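Long-range contacts in Xaa-Pro dipeptidase (Pyrococcus horikoshii, PDB 1WY2), which probably splits dipeptides that carry proline at the C-terminal end and a nonpolar amino acid at the N-terminal end, with the help of two bound metal ions: residues A[52-58]-A[70-76]; A[175-181]-A[213-219]; A[188-194]-A[320-326]; A[260-266]-A[299-305]. One frame throughout, in Å; residues are numbered along the deposited sequence.

Interaction 1: residues A[52-58]-A[70-76]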
# COMPACT_ATOMS: atom_id res chain seq x y z
N ALA A 52 -25.27 -13.70 -3.12
CA ALA A 52 -24.00 -12.98 -3.02
C ALA A 52 -24.28 -11.78 -2.14
O ALA A 52 -25.16 -10.98 -2.44
CB ALA A 52 -23.53 -12.54 -4.40
N THR A 53 -23.53 -11.65 -1.05
CA THR A 53 -23.73 -10.55 -0.11
C THR A 53 -22.42 -9.85 0.25
O THR A 53 -21.40 -10.50 0.46
CB THR A 53 -24.37 -11.05 1.20
OG1 THR A 53 -25.57 -11.78 0.90
CG2 THR A 53 -24.72 -9.88 2.11
N LEU A 54 -22.47 -8.53 0.34
CA LEU A 54 -21.29 -7.76 0.72
C LEU A 54 -21.48 -7.29 2.16
O LEU A 54 -22.37 -6.50 2.45
CB LEU A 54 -21.13 -6.54 -0.20
CG LEU A 54 -20.06 -5.53 0.21
CD1 LEU A 54 -18.68 -6.19 0.21
CD2 LEU A 54 -20.09 -4.34 -0.73
N TYR A 55 -20.64 -7.80 3.06
CA TYR A 55 -20.70 -7.42 4.47
C TYR A 55 -19.67 -6.34 4.75
O TYR A 55 -18.50 -6.49 4.37
CB TYR A 55 -20.43 -8.62 5.38
CG TYR A 55 -21.44 -9.72 5.28
CD1 TYR A 55 -21.36 -10.69 4.28
CD2 TYR A 55 -22.50 -9.80 6.19
CE1 TYR A 55 -22.31 -11.72 4.20
CE2 TYR A 55 -23.45 -10.82 6.11
CZ TYR A 55 -23.34 -11.77 5.12
OH TYR A 55 -24.27 -12.79 5.06
N VAL A 56 -20.08 -5.27 5.41
CA VAL A 56 -19.16 -4.18 5.72
C VAL A 56 -19.41 -3.59 7.10
O VAL A 56 -20.49 -3.75 7.67
CB VAL A 56 -19.28 -3.03 4.69
CG1 VAL A 56 -18.94 -3.53 3.30
CG2 VAL A 56 -20.69 -2.46 4.72
N PRO A 57 -18.39 -2.94 7.68
CA PRO A 57 -18.52 -2.32 9.00
C PRO A 57 -19.49 -1.14 8.89
O PRO A 57 -19.72 -0.64 7.79
CB PRO A 57 -17.10 -1.87 9.32
CG PRO A 57 -16.25 -2.84 8.56
CD PRO A 57 -16.98 -2.94 7.24
N GLU A 58 -20.04 -0.70 10.02
CA GLU A 58 -20.97 0.42 10.01
C GLU A 58 -20.41 1.66 9.32
O GLU A 58 -21.13 2.35 8.60
CB GLU A 58 -21.38 0.77 11.45
CG GLU A 58 -22.10 -0.36 12.17
CD GLU A 58 -22.55 0.04 13.56
OE1 GLU A 58 -21.69 0.35 14.41
OE2 GLU A 58 -23.78 0.04 13.81
N ILE A 70 -24.44 -5.59 -5.47
CA ILE A 70 -24.95 -6.76 -4.77
C ILE A 70 -25.43 -6.32 -3.39
O ILE A 70 -24.96 -5.32 -2.85
CB ILE A 70 -23.87 -7.86 -4.61
CG1 ILE A 70 -22.71 -7.36 -3.74
CG2 ILE A 70 -23.36 -8.29 -5.97
CD1 ILE A 70 -21.71 -8.45 -3.38
N PRO A 71 -26.39 -7.05 -2.80
CA PRO A 71 -26.94 -6.73 -1.48
C PRO A 71 -25.87 -6.46 -0.42
O PRO A 71 -24.93 -7.24 -0.29
CB PRO A 71 -27.78 -7.96 -1.15
CG PRO A 71 -28.27 -8.38 -2.49
CD PRO A 71 -27.04 -8.25 -3.36
N VAL A 72 -26.04 -5.37 0.32
CA VAL A 72 -25.08 -5.00 1.36
C VAL A 72 -25.66 -5.19 2.76
O VAL A 72 -26.78 -4.77 3.04
CB VAL A 72 -24.65 -3.53 1.21
CG1 VAL A 72 -23.59 -3.19 2.25
CG2 VAL A 72 -24.12 -3.27 -0.19
N GLU A 73 -24.88 -5.84 3.62
CA GLU A 73 -25.26 -6.08 5.01
C GLU A 73 -24.18 -5.49 5.90
O GLU A 73 -22.99 -5.68 5.66
CB GLU A 73 -25.36 -7.59 5.28
CG GLU A 73 -26.59 -8.26 4.70
CD GLU A 73 -27.87 -7.84 5.41
OE1 GLU A 73 -27.94 -7.99 6.65
OE2 GLU A 73 -28.80 -7.36 4.72
N LYS A 74 -24.59 -4.76 6.93
CA LYS A 74 -23.62 -4.16 7.84
C LYS A 74 -23.57 -4.91 9.15
O LYS A 74 -24.54 -5.56 9.55
CB LYS A 74 -23.96 -2.68 8.10
CG LYS A 74 -25.26 -2.44 8.85
CD LYS A 74 -26.48 -2.72 8.00
CE LYS A 74 -27.76 -2.33 8.73
NZ LYS A 74 -28.98 -2.50 7.88
N PHE A 75 -22.42 -4.85 9.81
CA PHE A 75 -22.23 -5.51 11.10
C PHE A 75 -21.48 -4.57 12.04
O PHE A 75 -20.68 -3.75 11.59
CB PHE A 75 -21.46 -6.83 10.92
CG PHE A 75 -20.08 -6.66 10.34
CD1 PHE A 75 -19.02 -6.25 11.13
CD2 PHE A 75 -19.85 -6.93 8.99
CE1 PHE A 75 -17.74 -6.10 10.60
CE2 PHE A 75 -18.57 -6.79 8.45
CZ PHE A 75 -17.52 -6.37 9.25
N LYS A 76 -21.75 -4.70 13.33
CA LYS A 76 -21.10 -3.86 14.33
C LYS A 76 -19.83 -4.52 14.85
O LYS A 76 -18.83 -3.86 15.11
CB LYS A 76 -22.06 -3.58 15.49
CG LYS A 76 -23.35 -2.91 15.07
CD LYS A 76 -24.26 -2.67 16.27
CE LYS A 76 -25.56 -2.01 15.86
NZ LYS A 76 -26.48 -1.83 17.02
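Phe75 folds back over Val56 and Pro57 at the end of a parallel strand pair. Its CG sits between its own backbone N and carbonyl carbon (chi1 61°), which swings the ring across the neighbouring strand. Beyond CB, Phe75 CD2 lies 3.5 Å from Val56 O, and Phe75 CE2 follows at 3.6 Å from Val56 C, so this flank rests on a peptide group. At the far corner Phe75 CZ reaches Pro57 CG at 3.8 Å, with Phe75 CE1 close by, while Pro57 CA stands over the ring face, 16° off the normal, in a CH-pi contact. Proline suits this place because its compact, rigid ring lies alongside the phenylalanine.

Upstream, the backbones are joined by alternating bonds: Leu54 N to Pro71 O at 2.8 Å, nearly straight, then Glu73 N to Leu54 O and Val56 N to Glu73 O. Leu54, Val56 and Val72 share one face, where beta-branched Val56 CG2 meets Val72 CG1 at 3.9 Å. On the other face Glu73 CB lies by the Tyr55 ring and Glu73 CG meets Thr53 CG2. The two strands and helix 58-67 form a beta-alpha-beta unit of the creatinase/prolidase N-terminal domain. The chemistry is therefore divided: peptide hydrogen bonds set the register, Val56 and Val72 give an apolar patch against helix 58-67, the charged ends of Glu73 and Lys74 lead away, and Glu58 and Lys76 are near opposite charges without a salt bridge.

Interaction 2: residues A[175-181]-A[213-219]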
# COMPACT_ATOMS: atom_id res chain seq x y z
N GLY A 175 -6.29 14.10 -13.32
CA GLY A 175 -7.32 13.10 -13.06
C GLY A 175 -6.94 11.85 -12.29
O GLY A 175 -7.82 11.11 -11.84
N ALA A 176 -5.64 11.59 -12.13
CA ALA A 176 -5.22 10.40 -11.40
C ALA A 176 -5.55 10.49 -9.91
O ALA A 176 -5.48 11.56 -9.31
CB ALA A 176 -3.72 10.18 -11.59
N GLU A 177 -5.94 9.36 -9.32
CA GLU A 177 -6.25 9.32 -7.90
C GLU A 177 -4.95 9.58 -7.14
O GLU A 177 -4.92 10.30 -6.14
CB GLU A 177 -6.77 7.93 -7.50
CG GLU A 177 -8.04 7.50 -8.20
CD GLU A 177 -8.37 6.04 -7.91
OE1 GLU A 177 -8.24 5.62 -6.74
OE2 GLU A 177 -8.77 5.33 -8.86
N LYS A 178 -3.88 8.98 -7.65
CA LYS A 178 -2.55 9.09 -7.06
C LYS A 178 -1.60 8.27 -7.92
O LYS A 178 -2.03 7.64 -8.90
CB LYS A 178 -2.56 8.55 -5.63
CG LYS A 178 -3.07 7.12 -5.51
CD LYS A 178 -3.15 6.69 -4.05
CE LYS A 178 -3.71 5.29 -3.92
NZ LYS A 178 -3.81 4.87 -2.49
N PRO A 179 -0.30 8.27 -7.59
CA PRO A 179 0.65 7.48 -8.40
C PRO A 179 0.33 5.99 -8.23
O PRO A 179 -0.12 5.57 -7.16
CB PRO A 179 2.01 7.85 -7.81
CG PRO A 179 1.78 9.23 -7.24
CD PRO A 179 0.42 9.09 -6.60
N ALA A 180 0.58 5.20 -9.26
CA ALA A 180 0.31 3.76 -9.19
C ALA A 180 1.29 3.07 -8.24
O ALA A 180 1.01 1.98 -7.72
CB ALA A 180 0.40 3.14 -10.59
N PHE A 181 2.43 3.70 -8.03
CA PHE A 181 3.47 3.19 -7.16
C PHE A 181 4.49 4.30 -6.93
O PHE A 181 4.45 5.32 -7.62
CB PHE A 181 4.14 1.97 -7.80
CG PHE A 181 4.65 2.21 -9.20
CD1 PHE A 181 5.91 2.76 -9.41
CD2 PHE A 181 3.86 1.90 -10.30
CE1 PHE A 181 6.38 2.99 -10.69
CE2 PHE A 181 4.32 2.12 -11.60
CZ PHE A 181 5.58 2.67 -11.80
N LEU A 213 7.29 5.33 -13.66
CA LEU A 213 6.15 5.85 -12.93
C LEU A 213 4.85 5.31 -13.51
O LEU A 213 4.84 4.62 -14.53
CB LEU A 213 6.16 7.39 -13.00
CG LEU A 213 6.15 8.05 -14.39
CD1 LEU A 213 4.72 8.09 -14.92
CD2 LEU A 213 6.71 9.46 -14.30
N GLY A 214 3.75 5.62 -12.84
CA GLY A 214 2.46 5.15 -13.32
C GLY A 214 1.35 5.88 -12.60
O GLY A 214 1.55 6.45 -11.53
N ALA A 215 0.16 5.86 -13.19
CA ALA A 215 -0.97 6.53 -12.58
C ALA A 215 -2.09 5.55 -12.27
O ALA A 215 -2.34 4.62 -13.03
CB ALA A 215 -1.49 7.62 -13.51
N LEU A 216 -2.74 5.76 -11.13
CA LEU A 216 -3.89 4.96 -10.73
C LEU A 216 -5.01 5.90 -11.16
O LEU A 216 -5.11 7.02 -10.66
CB LEU A 216 -3.93 4.76 -9.22
CG LEU A 216 -5.21 4.12 -8.67
CD1 LEU A 216 -5.43 2.76 -9.31
CD2 LEU A 216 -5.12 3.99 -7.16
N TYR A 217 -5.82 5.46 -12.11
CA TYR A 217 -6.90 6.28 -12.65
C TYR A 217 -8.19 5.49 -12.69
O TYR A 217 -8.27 4.45 -13.34
CB TYR A 217 -6.53 6.73 -14.07
CG TYR A 217 -7.59 7.52 -14.79
CD1 TYR A 217 -7.82 8.86 -14.49
CD2 TYR A 217 -8.34 6.93 -15.81
CE1 TYR A 217 -8.78 9.60 -15.19
CE2 TYR A 217 -9.30 7.66 -16.51
CZ TYR A 217 -9.51 9.00 -16.20
OH TYR A 217 -10.45 9.72 -16.90
N GLN A 218 -9.20 5.99 -11.99
CA GLN A 218 -10.49 5.33 -11.95
C GLN A 218 -10.35 3.83 -11.70
O GLN A 218 -10.94 3.00 -12.41
CB GLN A 218 -11.27 5.64 -13.23
CG GLN A 218 -11.80 7.08 -13.24
CD GLN A 218 -12.36 7.53 -14.58
OE1 GLN A 218 -13.03 6.77 -15.28
NE2 GLN A 218 -12.11 8.79 -14.93
N HIS A 219 -9.54 3.50 -10.69
CA HIS A 219 -9.29 2.14 -10.24
C HIS A 219 -8.30 1.28 -11.03
O HIS A 219 -7.88 0.22 -10.55
CB HIS A 219 -10.62 1.39 -10.12
CG HIS A 219 -11.54 1.97 -9.10
ND1 HIS A 219 -11.32 1.86 -7.74
CD2 HIS A 219 -12.67 2.71 -9.23
CE1 HIS A 219 -12.27 2.50 -7.08
NE2 HIS A 219 -13.10 3.03 -7.96
O HOH W 1 -9.00 8.66 -10.98
O HOH W 2 -8.73 2.50 -6.50
O HOH W 3 4.62 6.69 -10.12
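Pro179 and Ala215 form an antiparallel, non-hydrogen-bonded pair in a short, weakly bonded strand pairing, although end to end the segments run 117° apart. Around this pair, Glu177 N gives to Leu216 O at 2.8 Å, Leu216 N bonds Lys178 O at 3.0 Å, and Ala180 N reaches Gly214 O at 2.8 Å from well above the carbonyl plane.

Among the side chains, Glu177 does two jobs. Extended beyond CG, it crosses Leu216 at a slant, with Glu177 OE1 3.5 Å from Leu216 CD2, and its other oxygen, OE2, takes the backbone N-H of His219 at 2.7 Å, fixing the turn after the strand. A carboxylate suits this place because it can accept that N-H. Leu216 CD2 is also flanked by the aliphatic CE of Lys178, which runs the same way; the ammonium group of that lysine forms a salt bridge with Asp182 of the second subunit.

At the other end, the tip of Phe181 drives in, Phe181 CZ lying 3.2 Å from Leu213 C. Glycine fits at Gly214 because a CB there would collide with that ring, and small Ala180 packs its CB on the following carbonyl group, 3.5 Å from Gly214 C. Phe181 also touches Asp223 and lies close to Asp212, both ligands of the zinc ions, so through Phe181 this contact borders the dinuclear metal centre of the pita-bread fold typical of M24 peptidases.

Interaction 3: residues A[188-194]-A[320-326]; sequences GYRSALP and YIPKIGG
Two side-chain torsions bring Ser191 to Gly326 and Tyr320 to Pro194. The serine OG lies between its backbone N and carbonyl carbon (chi1 60°), turned to the backbone of Gly326; the tyrosine CG stands opposite its carbonyl carbon (chi1 -44°), which lays the ring under the proline. Ser191 OG accepts Gly326 N at 2.8 Å and gives its own proton to Gly188 O at 2.6 Å, in that carbonyl's plane, so one small hydroxyl links the 3-10 turn to the strand. Pro194 CG sits 3.7 Å above the centre of the Tyr320 ring, only 3° off its normal, a CH-pi contact, while Ser191 O approaches the ring's edge.

Residues 320-326 form the tip of a beta hairpin of the M24 domain, with a classic beta bulge where Ile324 and Gly325 both face Ile321. The methyl of Ala192 nestles there, its CB 3.2 Å from Ile321 O; a CB at Gly326 would collide with Ser191 O, hence glycine. Losing the ring and hydroxyl of Tyr320 to an alanine is likely to leave Pro194 without its aromatic partner and His283 and Arg328 without the hydroxyl they bond. Farther out, a water receives a weak bond from Lys323 N and donates to Tyr189 O at 2.7 Å.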
# COMPACT_ATOMS: atom_id res chain seq x y z
N GLY A 188 22.46 8.63 -12.34
CA GLY A 188 23.84 8.21 -12.12
C GLY A 188 23.93 6.79 -11.60
O GLY A 188 23.26 5.89 -12.12
N TYR A 189 24.74 6.58 -10.57
CA TYR A 189 24.89 5.24 -10.01
C TYR A 189 23.56 4.65 -9.56
O TYR A 189 23.41 3.44 -9.48
CB TYR A 189 25.88 5.24 -8.84
CG TYR A 189 25.37 5.92 -7.59
CD1 TYR A 189 25.40 7.31 -7.46
CD2 TYR A 189 24.82 5.17 -6.55
CE1 TYR A 189 24.91 7.93 -6.31
CE2 TYR A 189 24.32 5.79 -5.41
CZ TYR A 189 24.36 7.16 -5.30
OH TYR A 189 23.86 7.77 -4.17
N ARG A 190 22.58 5.51 -9.26
CA ARG A 190 21.28 5.02 -8.81
C ARG A 190 20.49 4.35 -9.93
O ARG A 190 19.59 3.56 -9.66
CB ARG A 190 20.44 6.14 -8.18
CG ARG A 190 21.07 6.76 -6.94
CD ARG A 190 20.05 7.51 -6.08
NE ARG A 190 19.17 6.59 -5.35
CZ ARG A 190 17.90 6.35 -5.65
NH1 ARG A 190 17.32 6.96 -6.68
NH2 ARG A 190 17.20 5.49 -4.92
N SER A 191 20.81 4.68 -11.18
CA SER A 191 20.09 4.07 -12.29
C SER A 191 20.37 2.56 -12.37
O SER A 191 19.69 1.83 -13.09
CB SER A 191 20.45 4.77 -13.62
OG SER A 191 21.83 4.69 -13.92
N ALA A 192 21.36 2.11 -11.60
CA ALA A 192 21.74 0.70 -11.54
C ALA A 192 20.85 -0.06 -10.56
O ALA A 192 20.96 -1.28 -10.43
CB ALA A 192 23.21 0.55 -11.15
N LEU A 193 19.99 0.67 -9.85
CA LEU A 193 19.07 0.07 -8.88
C LEU A 193 17.72 -0.02 -9.58
O LEU A 193 17.06 1.00 -9.78
CB LEU A 193 18.96 0.97 -7.65
CG LEU A 193 20.28 1.32 -6.96
CD1 LEU A 193 20.03 2.34 -5.86
CD2 LEU A 193 20.91 0.06 -6.40
N PRO A 194 17.28 -1.23 -9.95
CA PRO A 194 15.99 -1.36 -10.63
C PRO A 194 14.85 -0.61 -9.94
O PRO A 194 14.06 0.06 -10.61
CB PRO A 194 15.76 -2.88 -10.64
CG PRO A 194 17.17 -3.41 -10.75
CD PRO A 194 17.90 -2.55 -9.74
N TYR A 320 21.53 -3.46 -15.65
CA TYR A 320 22.01 -2.68 -14.52
C TYR A 320 23.43 -3.06 -14.14
O TYR A 320 23.69 -4.21 -13.78
CB TYR A 320 21.07 -2.89 -13.33
CG TYR A 320 19.62 -2.83 -13.76
CD1 TYR A 320 18.95 -3.98 -14.18
CD2 TYR A 320 18.94 -1.61 -13.82
CE1 TYR A 320 17.65 -3.92 -14.66
CE2 TYR A 320 17.64 -1.54 -14.30
CZ TYR A 320 17.00 -2.70 -14.72
OH TYR A 320 15.71 -2.64 -15.20
N ILE A 321 24.34 -2.10 -14.25
CA ILE A 321 25.75 -2.30 -13.94
C ILE A 321 26.03 -1.69 -12.57
O ILE A 321 26.02 -0.47 -12.41
CB ILE A 321 26.65 -1.59 -14.99
CG1 ILE A 321 26.19 -1.96 -16.40
CG2 ILE A 321 28.11 -2.00 -14.79
CD1 ILE A 321 26.19 -3.46 -16.70
N PRO A 322 26.27 -2.53 -11.55
CA PRO A 322 26.42 -2.14 -10.16
C PRO A 322 27.34 -0.93 -9.99
O PRO A 322 28.47 -0.89 -10.46
CB PRO A 322 27.00 -3.34 -9.41
CG PRO A 322 26.68 -4.59 -10.21
CD PRO A 322 26.31 -3.99 -11.65
N LYS A 323 26.79 0.12 -9.33
CA LYS A 323 27.62 1.26 -8.94
C LYS A 323 28.01 2.15 -10.12
O LYS A 323 28.78 3.10 -9.98
CB LYS A 323 28.88 0.72 -8.25
CG LYS A 323 28.70 0.60 -6.74
CD LYS A 323 30.03 0.72 -5.98
CE LYS A 323 30.13 2.02 -5.16
NZ LYS A 323 30.22 1.70 -3.74
N ILE A 324 27.50 1.81 -11.31
CA ILE A 324 27.85 2.60 -12.49
C ILE A 324 26.62 3.23 -13.15
O ILE A 324 26.52 4.44 -13.32
CB ILE A 324 28.56 1.69 -13.48
CG1 ILE A 324 29.91 1.23 -12.91
CG2 ILE A 324 28.84 2.45 -14.79
CD1 ILE A 324 30.57 0.16 -13.78
N GLY A 325 25.64 2.40 -13.50
CA GLY A 325 24.44 2.92 -14.12
C GLY A 325 23.59 1.83 -14.72
O GLY A 325 24.00 0.66 -14.78
N GLY A 326 22.40 2.20 -15.18
CA GLY A 326 21.51 1.21 -15.76
C GLY A 326 20.53 1.82 -16.74
O GLY A 326 20.37 3.04 -16.79
O HOH W 4 24.42 1.55 -7.81

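Interaction 4: residues A[260-266]-A[299-305]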
# COMPACT_ATOMS: atom_id res chain seq x y z
N THR A 260 3.84 -18.23 -25.08
CA THR A 260 3.76 -18.29 -23.63
C THR A 260 4.56 -17.13 -23.05
O THR A 260 5.40 -16.55 -23.74
CB THR A 260 4.35 -19.60 -23.06
OG1 THR A 260 5.73 -19.69 -23.42
CG2 THR A 260 3.60 -20.80 -23.60
N ALA A 261 4.29 -16.80 -21.80
CA ALA A 261 5.00 -15.71 -21.13
C ALA A 261 6.50 -16.01 -21.11
O ALA A 261 7.33 -15.12 -21.30
CB ALA A 261 4.47 -15.54 -19.72
N LYS A 262 6.84 -17.28 -20.89
CA LYS A 262 8.24 -17.69 -20.85
C LYS A 262 8.92 -17.50 -22.20
O LYS A 262 10.05 -17.04 -22.27
CB LYS A 262 8.34 -19.16 -20.42
CG LYS A 262 9.76 -19.69 -20.38
CD LYS A 262 9.81 -21.14 -19.94
CE LYS A 262 11.24 -21.65 -19.90
NZ LYS A 262 11.34 -23.04 -19.39
N GLU A 263 8.22 -17.86 -23.28
CA GLU A 263 8.79 -17.70 -24.62
C GLU A 263 9.00 -16.22 -24.93
O GLU A 263 9.98 -15.86 -25.59
CB GLU A 263 7.87 -18.32 -25.67
CG GLU A 263 7.71 -19.83 -25.53
CD GLU A 263 6.76 -20.44 -26.55
OE1 GLU A 263 5.70 -19.83 -26.82
OE2 GLU A 263 7.06 -21.53 -27.07
N LEU A 264 8.10 -15.37 -24.46
CA LEU A 264 8.23 -13.93 -24.70
C LEU A 264 9.40 -13.37 -23.89
O LEU A 264 10.18 -12.56 -24.39
CB LEU A 264 6.93 -13.21 -24.33
CG LEU A 264 6.89 -11.70 -24.56
CD1 LEU A 264 7.29 -11.37 -25.99
CD2 LEU A 264 5.48 -11.17 -24.27
N ASP A 265 9.53 -13.81 -22.64
CA ASP A 265 10.63 -13.36 -21.80
C ASP A 265 11.95 -13.74 -22.48
O ASP A 265 12.90 -12.96 -22.50
CB ASP A 265 10.53 -13.98 -20.40
CG ASP A 265 11.75 -13.68 -19.53
OD1 ASP A 265 12.80 -14.34 -19.71
OD2 ASP A 265 11.65 -12.79 -18.65
N SER A 266 11.98 -14.94 -23.06
CA SER A 266 13.18 -15.43 -23.73
C SER A 266 13.61 -14.60 -24.93
O SER A 266 14.80 -14.50 -25.23
CB SER A 266 12.98 -16.89 -24.17
OG SER A 266 12.85 -17.74 -23.05
N VAL A 299 5.46 -12.15 -16.76
CA VAL A 299 6.16 -12.39 -18.02
C VAL A 299 7.59 -12.71 -17.64
O VAL A 299 8.44 -11.83 -17.59
CB VAL A 299 6.11 -11.15 -18.93
CG1 VAL A 299 6.74 -11.48 -20.28
CG2 VAL A 299 4.67 -10.71 -19.12
N SER A 300 7.83 -13.99 -17.35
CA SER A 300 9.15 -14.43 -16.93
C SER A 300 9.46 -15.84 -17.38
O SER A 300 8.63 -16.51 -18.00
CB SER A 300 9.23 -14.40 -15.40
OG SER A 300 8.42 -15.43 -14.87
N GLN A 301 10.66 -16.30 -17.03
CA GLN A 301 11.12 -17.64 -17.37
C GLN A 301 10.38 -18.71 -16.57
O GLN A 301 10.49 -19.90 -16.87
CB GLN A 301 12.62 -17.76 -17.09
CG GLN A 301 13.51 -17.09 -18.12
CD GLN A 301 13.37 -17.72 -19.50
OE1 GLN A 301 13.83 -18.84 -19.73
NE2 GLN A 301 12.75 -16.99 -20.42
N TYR A 302 9.64 -18.29 -15.55
CA TYR A 302 8.93 -19.24 -14.69
C TYR A 302 7.41 -19.20 -14.79
O TYR A 302 6.71 -19.63 -13.87
CB TYR A 302 9.36 -19.00 -13.24
CG TYR A 302 10.86 -18.85 -13.10
CD1 TYR A 302 11.72 -19.91 -13.39
CD2 TYR A 302 11.42 -17.62 -12.74
CE1 TYR A 302 13.10 -19.75 -13.31
CE2 TYR A 302 12.80 -17.46 -12.66
CZ TYR A 302 13.64 -18.53 -12.95
OH TYR A 302 15.00 -18.37 -12.89
N ASP A 303 6.89 -18.70 -15.91
CA ASP A 303 5.45 -18.63 -16.11
C ASP A 303 5.12 -19.17 -17.51
O ASP A 303 5.61 -18.65 -18.51
CB ASP A 303 4.97 -17.18 -15.96
CG ASP A 303 3.47 -17.08 -15.82
OD1 ASP A 303 2.75 -17.51 -16.75
OD2 ASP A 303 2.99 -16.57 -14.79
N GLU A 304 4.28 -20.20 -17.56
CA GLU A 304 3.90 -20.84 -18.82
C GLU A 304 2.57 -20.36 -19.40
O GLU A 304 2.03 -20.98 -20.31
CB GLU A 304 3.84 -22.36 -18.63
CG GLU A 304 5.11 -22.98 -18.06
CD GLU A 304 6.20 -23.16 -19.10
OE1 GLU A 304 7.34 -23.48 -18.70
OE2 GLU A 304 5.92 -23.00 -20.30
N THR A 305 2.04 -19.27 -18.86
CA THR A 305 0.76 -18.74 -19.34
C THR A 305 0.81 -18.43 -20.83
O THR A 305 1.73 -17.77 -21.31
CB THR A 305 0.36 -17.46 -18.60
OG1 THR A 305 0.24 -17.73 -17.20
CG2 THR A 305 -0.96 -16.93 -19.13
O HOH W 5 6.85 -22.04 -22.58
O HOH W 6 9.43 -24.77 -20.59
O HOH W 7 12.46 -14.31 -15.95
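Gln301 and Asp265 cross at about a right angle, their amide and carboxylate planes 43° apart. Bent at chi2 (-63°), the glutamine doubles back to the helix and brings NE2 between two acceptors: Asp265 OD1 at 2.7 Å, met on the anti side and somewhat out of the carboxylate plane, and Ser266 OG, also 2.7 Å from Gln301 NE2 but in the amide plane. Thus two bonds fix the rotation of the amide. Replacing Gln301 by a leucine would probably leave Asp265 OD1 and Ser266 OG without the amide donor they share. Asp265 is well occupied: OD1 also forms a salt bridge with Arg269, and OD2 takes Leu285 N, so an acid suits this buried place, its charge probably met by Arg269.

Lys262, fully extended, crosses Gln301 at about a right angle too, laying Lys262 CD 3.4 Å from Gln301 O. It then runs alongside Glu304, pointing the same way. Lys262 NZ and Glu304 OE1 stay 4.1 Å apart, and a water bridges them; a long aliphatic stem with a polar tip suits a partly exposed position.

Deeper in, the small Ala261 lets the loop come close, its CB 3.5 Å from Asp303 O, while Ala261 N bonds Thr305 O at 2.8 Å. Asp303 OD1 stiffens that part of the loop: it accepts from Thr305 N, an Asx turn, and also from Thr305 OG1. Ser300 to Asp303 makes a type I turn with an ST turn at Ser300. Thr260 and Glu263 close the helix start as a capping box, Thr260 N giving to Glu263 OE1: a capped helix N terminus packed against a beta-turn loop of the M24 catalytic domain.

Overall arrangement
Following the chain from the N terminus, interaction 1 closes first, joining two strands across helix 58-67 within the N-terminal domain, and is complete before any other begins. In the M24 domain, 175-181 and then 188-194 are laid down before 213-219 returns to close interaction 2, which joins the chain after helix 160-173 to strand 208-217; interactions 2 and 3 therefore cross. Interaction 3 ties the loop after strand 184-187 to the hairpin of strands 312-321 and 325-336, 125 residues intervening; interaction 4, joining helix 261-274 to the loop after strand 297-299, is nested inside that span. The centres of interactions 1 and 3 lie about 49 Å apart.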